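Local coordinates for protein metallo-beta-lactamase (Simiduia agarivorans, PDB 6MFI) that probably hydrolyses beta-lactam antibiotics as a class B3 metallo-beta-lactamase, using two zinc ions held in its active site, at residues S36-G47 / Y58-A66; C205-L214 / L241-P252. All coordinates share one frame; numbering follows the deposited sequence.

Contact 1. Residues S36-G47 / Y58-A66; sequences SCADWDAWDKPG and YVGTCGIAA
The hydroxyl of Thr61 is gripped by three groups: it donates to the carbonyl of Trp43, OG1 to O 2.7 Å, and accepts from the backbone N atoms of Gly63 and Ile64, an ST turn and an ST motif on one oxygen. Its place between the backbone N and the carbonyl carbon (chi1 64°) turns OG1 toward those two N-H groups while it still reaches across to Trp43. A second bond, from Cys62 N to Lys45 O (3.3 Å), is nearly straight at 174°. Beside it the disulfide joins Cys37 SG to Cys62 SG, its chi3 of -51°, well short of the usual right angle, bringing Cys37 CB and Cys62 CB to 3.2 Å. Asp41 lies against this bridge, its OD2 3.5 Å from Cys62 CB; that same oxygen takes the N-H of Ala38 from above the carboxylate plane, while OD1 receives the N-H of Ala42. On the far flank Ile64 CD1 sits over a face of the Trp43 indole, 3.9 Å from the centroid of its five-membered ring, a CH-pi contact. Trp43 also meets Asp114 and His253, ligands of one zinc, so this disulfide-stapled pair of loops forms part of the wall of the dinuclear metallo-beta-lactamase site.

Contact 2. Residues C205-L214 / L241-P252; sequences CTTLVYADSL and LADLECDLLLTP
Val209 presses into a tightly packed part of the contact, where strands 206-210 and 248-250 run parallel, their axes 4.8 Å apart. With CG1 anti to the backbone N (chi1 169°), its two methyls divide the work: CG1 meets Leu241 CD1 at 3.9 Å, while CG2 rests on Cys246 CB. Ala211 CB adds to this face between Leu241 and Leu249, and Leu214 CD1 closes on Leu241 CD2 at 3.6 Å. On the opposite face of the sheet from Val209, Leu208 and Leu248 lie side by side, pointing the same way, and the edge of the Tyr210 ring receives Leu250 CB in its plane, CD1 to CB 3.7 Å. The phenol end reaches Pro252, OH to CA 3.2 Å, and its hydroxyl bonds to Asp79. Backbone bonds alternate between the strands, from Val209 N to Leu248 O and from Leu250 N to Val209 O. The other end is held by polar bonds and opens to solvent. There Thr207 O accepts from both Asp247 N and Leu248 N, and Asp247 OD2 takes Thr207 N on its anti side at 3.0 Å; a water donates to this carboxylate oxygen and to Cys205 O. The pair forms a parallel beta-alpha-beta unit through helix 228-242; strand 193-199 flanks strand 206-210, Val52 of strand 50-53 touches Leu208 and Leu248, and helix 274-291 packs on Val209 and Leu249.

Overall arrangement
Contact 1 closes before contact 2 opens along the chain, and their centres lie about 19 Å apart. The first joins loops bordering the seven-stranded sheet; the second forms the parallel edge of the five-stranded sheet, so together they sample both sheets of the alpha-beta/beta-alpha sandwich of this superfamily. They touch directly where Ala65 N probably bonds to Pro252 O at 2.7 Å, and Ala65 CB packs on Thr251 O. The zinc site lies near this junction: Ile64 approaches one metal, Ser213 also comes close to a zinc, and Asp212 holds His110 by a hydrogen bond. Both contacts thus send loops to the shared zinc site at the edge of the sandwich.

Contact 1. Residues S36-G47 / Y58-A66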
# COMPACT_ATOMS: atom_id res chain seq x y z
N SER A 36 -5.94 20.20 -2.07
CA SER A 36 -4.82 20.26 -1.14
C SER A 36 -3.60 19.49 -1.62
O SER A 36 -2.47 19.86 -1.28
CB SER A 36 -5.24 19.72 0.23
OG SER A 36 -6.36 20.41 0.73
N CYS A 37 -3.79 18.43 -2.40
CA CYS A 37 -2.71 17.56 -2.83
C CYS A 37 -2.62 17.53 -4.35
O CYS A 37 -3.64 17.58 -5.05
CB CYS A 37 -2.90 16.14 -2.28
SG CYS A 37 -3.07 16.06 -0.48
N ALA A 38 -1.39 17.44 -4.86
CA ALA A 38 -1.12 17.42 -6.28
C ALA A 38 -0.67 16.03 -6.72
O ALA A 38 -0.52 15.11 -5.91
CB ALA A 38 -0.06 18.47 -6.64
N ASP A 39 -0.46 15.88 -8.02
CA ASP A 39 0.01 14.61 -8.57
C ASP A 39 1.49 14.43 -8.25
O ASP A 39 2.29 15.34 -8.45
CB ASP A 39 -0.22 14.56 -10.07
CG ASP A 39 -1.59 14.01 -10.44
OD1 ASP A 39 -2.03 13.04 -9.79
OD2 ASP A 39 -2.22 14.56 -11.36
N TRP A 40 1.84 13.24 -7.76
CA TRP A 40 3.22 12.90 -7.39
C TRP A 40 3.77 13.92 -6.39
O TRP A 40 4.87 14.46 -6.56
CB TRP A 40 4.11 12.81 -8.63
CG TRP A 40 3.67 11.76 -9.61
CD1 TRP A 40 3.20 11.97 -10.88
CD2 TRP A 40 3.67 10.34 -9.41
NE1 TRP A 40 2.91 10.77 -11.47
CE2 TRP A 40 3.19 9.75 -10.59
CE3 TRP A 40 4.03 9.51 -8.34
CZ2 TRP A 40 3.05 8.37 -10.74
CZ3 TRP A 40 3.90 8.14 -8.49
CH2 TRP A 40 3.41 7.59 -9.68
N ASP A 41 3.00 14.17 -5.34
CA ASP A 41 3.38 15.15 -4.35
C ASP A 41 4.49 14.61 -3.45
O ASP A 41 4.90 13.45 -3.54
CB ASP A 41 2.16 15.54 -3.50
CG ASP A 41 2.05 17.04 -3.31
OD1 ASP A 41 3.10 17.72 -3.27
OD2 ASP A 41 0.91 17.54 -3.18
N ALA A 42 5.00 15.49 -2.59
CA ALA A 42 6.04 15.09 -1.65
C ALA A 42 5.52 14.01 -0.70
O ALA A 42 4.35 13.99 -0.34
CB ALA A 42 6.54 16.30 -0.86
N TRP A 43 6.43 13.11 -0.31
CA TRP A 43 6.03 11.97 0.52
C TRP A 43 5.52 12.43 1.88
O TRP A 43 4.57 11.85 2.42
CB TRP A 43 7.20 11.01 0.68
CG TRP A 43 7.57 10.28 -0.57
CD1 TRP A 43 6.83 10.18 -1.71
CD2 TRP A 43 8.78 9.54 -0.81
NE1 TRP A 43 7.50 9.43 -2.65
CE2 TRP A 43 8.70 9.03 -2.12
CE3 TRP A 43 9.92 9.28 -0.04
CZ2 TRP A 43 9.72 8.26 -2.68
CZ3 TRP A 43 10.93 8.51 -0.60
CH2 TRP A 43 10.82 8.01 -1.90
N ASP A 44 6.15 13.45 2.46
CA ASP A 44 5.82 13.91 3.80
C ASP A 44 4.96 15.17 3.81
O ASP A 44 4.83 15.81 4.86
CB ASP A 44 7.10 14.15 4.60
CG ASP A 44 7.94 12.90 4.75
OD1 ASP A 44 7.35 11.80 4.85
OD2 ASP A 44 9.18 13.01 4.78
N LYS A 45 4.37 15.53 2.68
CA LYS A 45 3.51 16.72 2.65
C LYS A 45 2.18 16.41 3.32
O LYS A 45 1.53 15.42 2.98
CB LYS A 45 3.28 17.18 1.21
CG LYS A 45 2.38 18.41 1.11
CD LYS A 45 2.22 18.87 -0.33
CE LYS A 45 1.37 20.13 -0.41
NZ LYS A 45 1.97 21.25 0.37
N PRO A 46 1.75 17.23 4.29
CA PRO A 46 0.49 16.95 4.98
C PRO A 46 -0.70 17.03 4.03
O PRO A 46 -0.75 17.88 3.14
CB PRO A 46 0.42 18.03 6.06
CG PRO A 46 1.84 18.50 6.22
CD PRO A 46 2.45 18.39 4.86
N GLY A 47 -1.66 16.14 4.23
CA GLY A 47 -2.86 16.10 3.43
C GLY A 47 -4.07 15.72 4.25
O GLY A 47 -3.96 15.11 5.32
N TYR A 58 -9.05 7.03 3.34
CA TYR A 58 -7.68 7.40 3.01
C TYR A 58 -7.16 8.30 4.12
O TYR A 58 -7.72 9.37 4.37
CB TYR A 58 -7.61 8.10 1.65
CG TYR A 58 -6.22 8.48 1.21
CD1 TYR A 58 -5.63 9.67 1.62
CD2 TYR A 58 -5.49 7.65 0.36
CE1 TYR A 58 -4.35 10.02 1.22
CE2 TYR A 58 -4.22 8.00 -0.06
CZ TYR A 58 -3.65 9.18 0.38
OH TYR A 58 -2.38 9.52 -0.04
N VAL A 59 -6.08 7.87 4.78
CA VAL A 59 -5.51 8.62 5.89
C VAL A 59 -4.04 8.94 5.66
O VAL A 59 -3.32 9.27 6.59
CB VAL A 59 -5.72 7.87 7.22
CG1 VAL A 59 -7.19 7.81 7.58
CG2 VAL A 59 -5.12 6.48 7.15
N GLY A 60 -3.58 8.83 4.41
CA GLY A 60 -2.19 9.06 4.08
C GLY A 60 -1.89 10.52 3.78
O GLY A 60 -2.71 11.41 3.98
N THR A 61 -0.67 10.74 3.29
CA THR A 61 -0.21 12.08 2.93
C THR A 61 -0.66 12.40 1.50
O THR A 61 -1.44 11.66 0.89
CB THR A 61 1.31 12.17 3.07
OG1 THR A 61 1.92 11.28 2.13
CG2 THR A 61 1.73 11.78 4.47
N CYS A 62 -0.18 13.52 0.96
CA CYS A 62 -0.43 13.83 -0.44
C CYS A 62 0.42 12.99 -1.39
O CYS A 62 0.09 12.90 -2.58
CB CYS A 62 -0.17 15.32 -0.72
SG CYS A 62 -1.20 16.46 0.22
N GLY A 63 1.49 12.38 -0.89
CA GLY A 63 2.37 11.60 -1.74
C GLY A 63 2.42 10.12 -1.41
O GLY A 63 2.79 9.30 -2.25
N ILE A 64 2.04 9.76 -0.18
CA ILE A 64 2.08 8.38 0.29
C ILE A 64 0.71 8.01 0.84
O ILE A 64 0.12 8.77 1.62
CB ILE A 64 3.16 8.17 1.36
CG1 ILE A 64 4.55 8.43 0.76
CG2 ILE A 64 3.08 6.76 1.93
CD1 ILE A 64 4.91 7.50 -0.38
N ALA A 65 0.20 6.85 0.43
CA ALA A 65 -1.13 6.41 0.82
C ALA A 65 -1.09 5.60 2.11
O ALA A 65 -0.14 4.87 2.38
CB ALA A 65 -1.77 5.58 -0.29
N ALA A 66 -2.16 5.74 2.90
CA ALA A 66 -2.40 4.91 4.07
C ALA A 66 -3.90 4.64 4.12
O ALA A 66 -4.70 5.58 4.07
CB ALA A 66 -1.93 5.59 5.36

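Contact 2. Residues C205-L214 / L241-P252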
# COMPACT_ATOMS: atom_id res chain seq x y z
N CYS A 205 -22.00 -5.00 -3.03
CA CYS A 205 -20.93 -4.20 -2.45
C CYS A 205 -19.85 -3.89 -3.48
O CYS A 205 -20.03 -4.12 -4.68
CB CYS A 205 -20.32 -4.91 -1.24
SG CYS A 205 -21.48 -5.28 0.09
N THR A 206 -18.72 -3.38 -3.00
CA THR A 206 -17.59 -3.02 -3.84
C THR A 206 -16.35 -3.74 -3.34
O THR A 206 -16.09 -3.80 -2.14
CB THR A 206 -17.35 -1.51 -3.85
OG1 THR A 206 -18.54 -0.84 -4.31
CG2 THR A 206 -16.19 -1.15 -4.76
N THR A 207 -15.57 -4.30 -4.28
CA THR A 207 -14.33 -4.99 -3.96
C THR A 207 -13.17 -4.04 -4.22
O THR A 207 -12.92 -3.65 -5.36
CB THR A 207 -14.19 -6.27 -4.78
OG1 THR A 207 -15.32 -7.12 -4.55
CG2 THR A 207 -12.93 -7.01 -4.39
N LEU A 208 -12.46 -3.67 -3.16
CA LEU A 208 -11.32 -2.78 -3.24
C LEU A 208 -10.03 -3.59 -3.21
O LEU A 208 -9.93 -4.59 -2.50
CB LEU A 208 -11.32 -1.76 -2.10
CG LEU A 208 -12.29 -0.57 -2.18
CD1 LEU A 208 -13.73 -0.99 -1.94
CD2 LEU A 208 -11.87 0.51 -1.20
N VAL A 209 -9.04 -3.15 -3.98
CA VAL A 209 -7.74 -3.80 -4.04
C VAL A 209 -6.66 -2.75 -3.83
O VAL A 209 -6.62 -1.75 -4.56
CB VAL A 209 -7.52 -4.55 -5.36
CG1 VAL A 209 -6.07 -4.99 -5.49
CG2 VAL A 209 -8.45 -5.75 -5.46
N TYR A 210 -5.80 -2.97 -2.84
CA TYR A 210 -4.66 -2.09 -2.57
C TYR A 210 -3.43 -2.71 -3.22
O TYR A 210 -2.62 -3.38 -2.58
CB TYR A 210 -4.49 -1.90 -1.06
CG TYR A 210 -3.51 -0.82 -0.67
CD1 TYR A 210 -3.62 0.47 -1.16
CD2 TYR A 210 -2.47 -1.09 0.22
CE1 TYR A 210 -2.73 1.46 -0.79
CE2 TYR A 210 -1.58 -0.11 0.60
CZ TYR A 210 -1.71 1.16 0.09
OH TYR A 210 -0.81 2.13 0.47
N ALA A 211 -3.30 -2.47 -4.53
CA ALA A 211 -2.23 -3.08 -5.31
C ALA A 211 -0.90 -2.38 -5.04
O ALA A 211 -0.83 -1.15 -4.98
CB ALA A 211 -2.56 -3.01 -6.80
N ASP A 212 0.15 -3.18 -4.88
CA ASP A 212 1.47 -2.66 -4.58
C ASP A 212 1.99 -1.83 -5.76
O ASP A 212 1.46 -1.87 -6.87
CB ASP A 212 2.43 -3.80 -4.26
CG ASP A 212 3.78 -3.31 -3.75
OD1 ASP A 212 3.83 -2.77 -2.63
OD2 ASP A 212 4.78 -3.46 -4.48
N SER A 213 3.06 -1.07 -5.49
CA SER A 213 3.66 -0.23 -6.53
C SER A 213 4.06 -1.05 -7.75
O SER A 213 3.79 -0.65 -8.89
CB SER A 213 4.87 0.52 -5.95
OG SER A 213 4.49 1.29 -4.83
N LEU A 214 4.70 -2.20 -7.53
CA LEU A 214 5.04 -3.15 -8.57
C LEU A 214 5.97 -2.57 -9.63
O LEU A 214 6.22 -3.22 -10.65
CB LEU A 214 3.78 -3.72 -9.24
CG LEU A 214 2.86 -4.55 -8.35
CD1 LEU A 214 1.79 -5.22 -9.17
CD2 LEU A 214 3.65 -5.59 -7.57
N LEU A 241 -2.68 -10.51 -9.94
CA LEU A 241 -3.34 -9.24 -9.66
C LEU A 241 -4.32 -8.86 -10.77
O LEU A 241 -5.39 -8.31 -10.50
CB LEU A 241 -2.30 -8.13 -9.47
CG LEU A 241 -2.85 -6.71 -9.40
CD1 LEU A 241 -3.62 -6.48 -8.11
CD2 LEU A 241 -1.74 -5.68 -9.56
N ALA A 242 -3.97 -9.15 -12.02
CA ALA A 242 -4.81 -8.76 -13.14
C ALA A 242 -6.15 -9.50 -13.14
O ALA A 242 -7.15 -8.97 -13.63
CB ALA A 242 -4.08 -9.00 -14.46
N ASP A 243 -6.18 -10.71 -12.58
CA ASP A 243 -7.38 -11.54 -12.61
C ASP A 243 -8.16 -11.50 -11.30
O ASP A 243 -9.14 -12.24 -11.15
CB ASP A 243 -7.00 -12.99 -12.95
CG ASP A 243 -8.03 -13.66 -13.84
OD1 ASP A 243 -8.80 -12.94 -14.51
OD2 ASP A 243 -8.07 -14.91 -13.86
N LEU A 244 -7.75 -10.67 -10.35
CA LEU A 244 -8.47 -10.57 -9.09
C LEU A 244 -9.80 -9.86 -9.28
O LEU A 244 -9.95 -8.97 -10.13
CB LEU A 244 -7.63 -9.81 -8.05
CG LEU A 244 -6.40 -10.50 -7.48
CD1 LEU A 244 -5.69 -9.58 -6.49
CD2 LEU A 244 -6.77 -11.81 -6.82
N GLU A 245 -10.79 -10.27 -8.49
CA GLU A 245 -12.02 -9.49 -8.38
C GLU A 245 -11.67 -8.11 -7.85
O GLU A 245 -11.08 -7.99 -6.77
CB GLU A 245 -13.02 -10.20 -7.46
CG GLU A 245 -14.45 -9.70 -7.61
CD GLU A 245 -15.04 -10.00 -8.98
OE1 GLU A 245 -14.63 -11.01 -9.59
OE2 GLU A 245 -15.90 -9.23 -9.43
N CYS A 246 -12.02 -7.08 -8.60
CA CYS A 246 -11.43 -5.76 -8.37
C CYS A 246 -12.32 -4.70 -9.01
O CYS A 246 -12.33 -4.56 -10.23
CB CYS A 246 -10.02 -5.73 -8.94
SG CYS A 246 -9.19 -4.14 -8.97
N ASP A 247 -13.06 -3.97 -8.18
CA ASP A 247 -13.89 -2.87 -8.65
C ASP A 247 -13.27 -1.50 -8.41
O ASP A 247 -13.47 -0.59 -9.22
CB ASP A 247 -15.27 -2.92 -7.98
CG ASP A 247 -15.95 -4.26 -8.14
OD1 ASP A 247 -15.98 -4.79 -9.27
OD2 ASP A 247 -16.47 -4.78 -7.13
N LEU A 248 -12.51 -1.34 -7.33
CA LEU A 248 -11.88 -0.08 -6.98
C LEU A 248 -10.41 -0.34 -6.70
O LEU A 248 -10.07 -1.28 -5.99
CB LEU A 248 -12.56 0.56 -5.76
CG LEU A 248 -12.37 2.06 -5.51
CD1 LEU A 248 -13.56 2.61 -4.74
CD2 LEU A 248 -11.08 2.34 -4.76
N LEU A 249 -9.54 0.50 -7.26
CA LEU A 249 -8.10 0.33 -7.16
C LEU A 249 -7.48 1.44 -6.32
O LEU A 249 -7.83 2.62 -6.47
CB LEU A 249 -7.45 0.31 -8.54
CG LEU A 249 -5.94 0.02 -8.58
CD1 LEU A 249 -5.66 -1.42 -8.19
CD2 LEU A 249 -5.37 0.33 -9.96
N LEU A 250 -6.57 1.06 -5.43
CA LEU A 250 -5.82 1.99 -4.60
C LEU A 250 -4.34 1.62 -4.64
O LEU A 250 -3.99 0.44 -4.72
CB LEU A 250 -6.32 2.00 -3.15
CG LEU A 250 -7.70 2.63 -2.92
CD1 LEU A 250 -8.14 2.43 -1.48
CD2 LEU A 250 -7.67 4.11 -3.27
N THR A 251 -3.48 2.63 -4.57
CA THR A 251 -2.05 2.43 -4.70
C THR A 251 -1.30 3.18 -3.61
O THR A 251 -1.72 4.26 -3.20
CB THR A 251 -1.55 2.90 -6.07
OG1 THR A 251 -2.01 4.23 -6.33
CG2 THR A 251 -2.05 1.97 -7.17
N PRO A 252 -0.19 2.61 -3.12
CA PRO A 252 0.60 3.32 -2.09
C PRO A 252 1.09 4.68 -2.55
O PRO A 252 1.17 5.61 -1.74
CB PRO A 252 1.76 2.35 -1.82
CG PRO A 252 1.24 1.02 -2.23
CD PRO A 252 0.35 1.27 -3.40
O HOH W 1 -19.12 -4.76 -7.37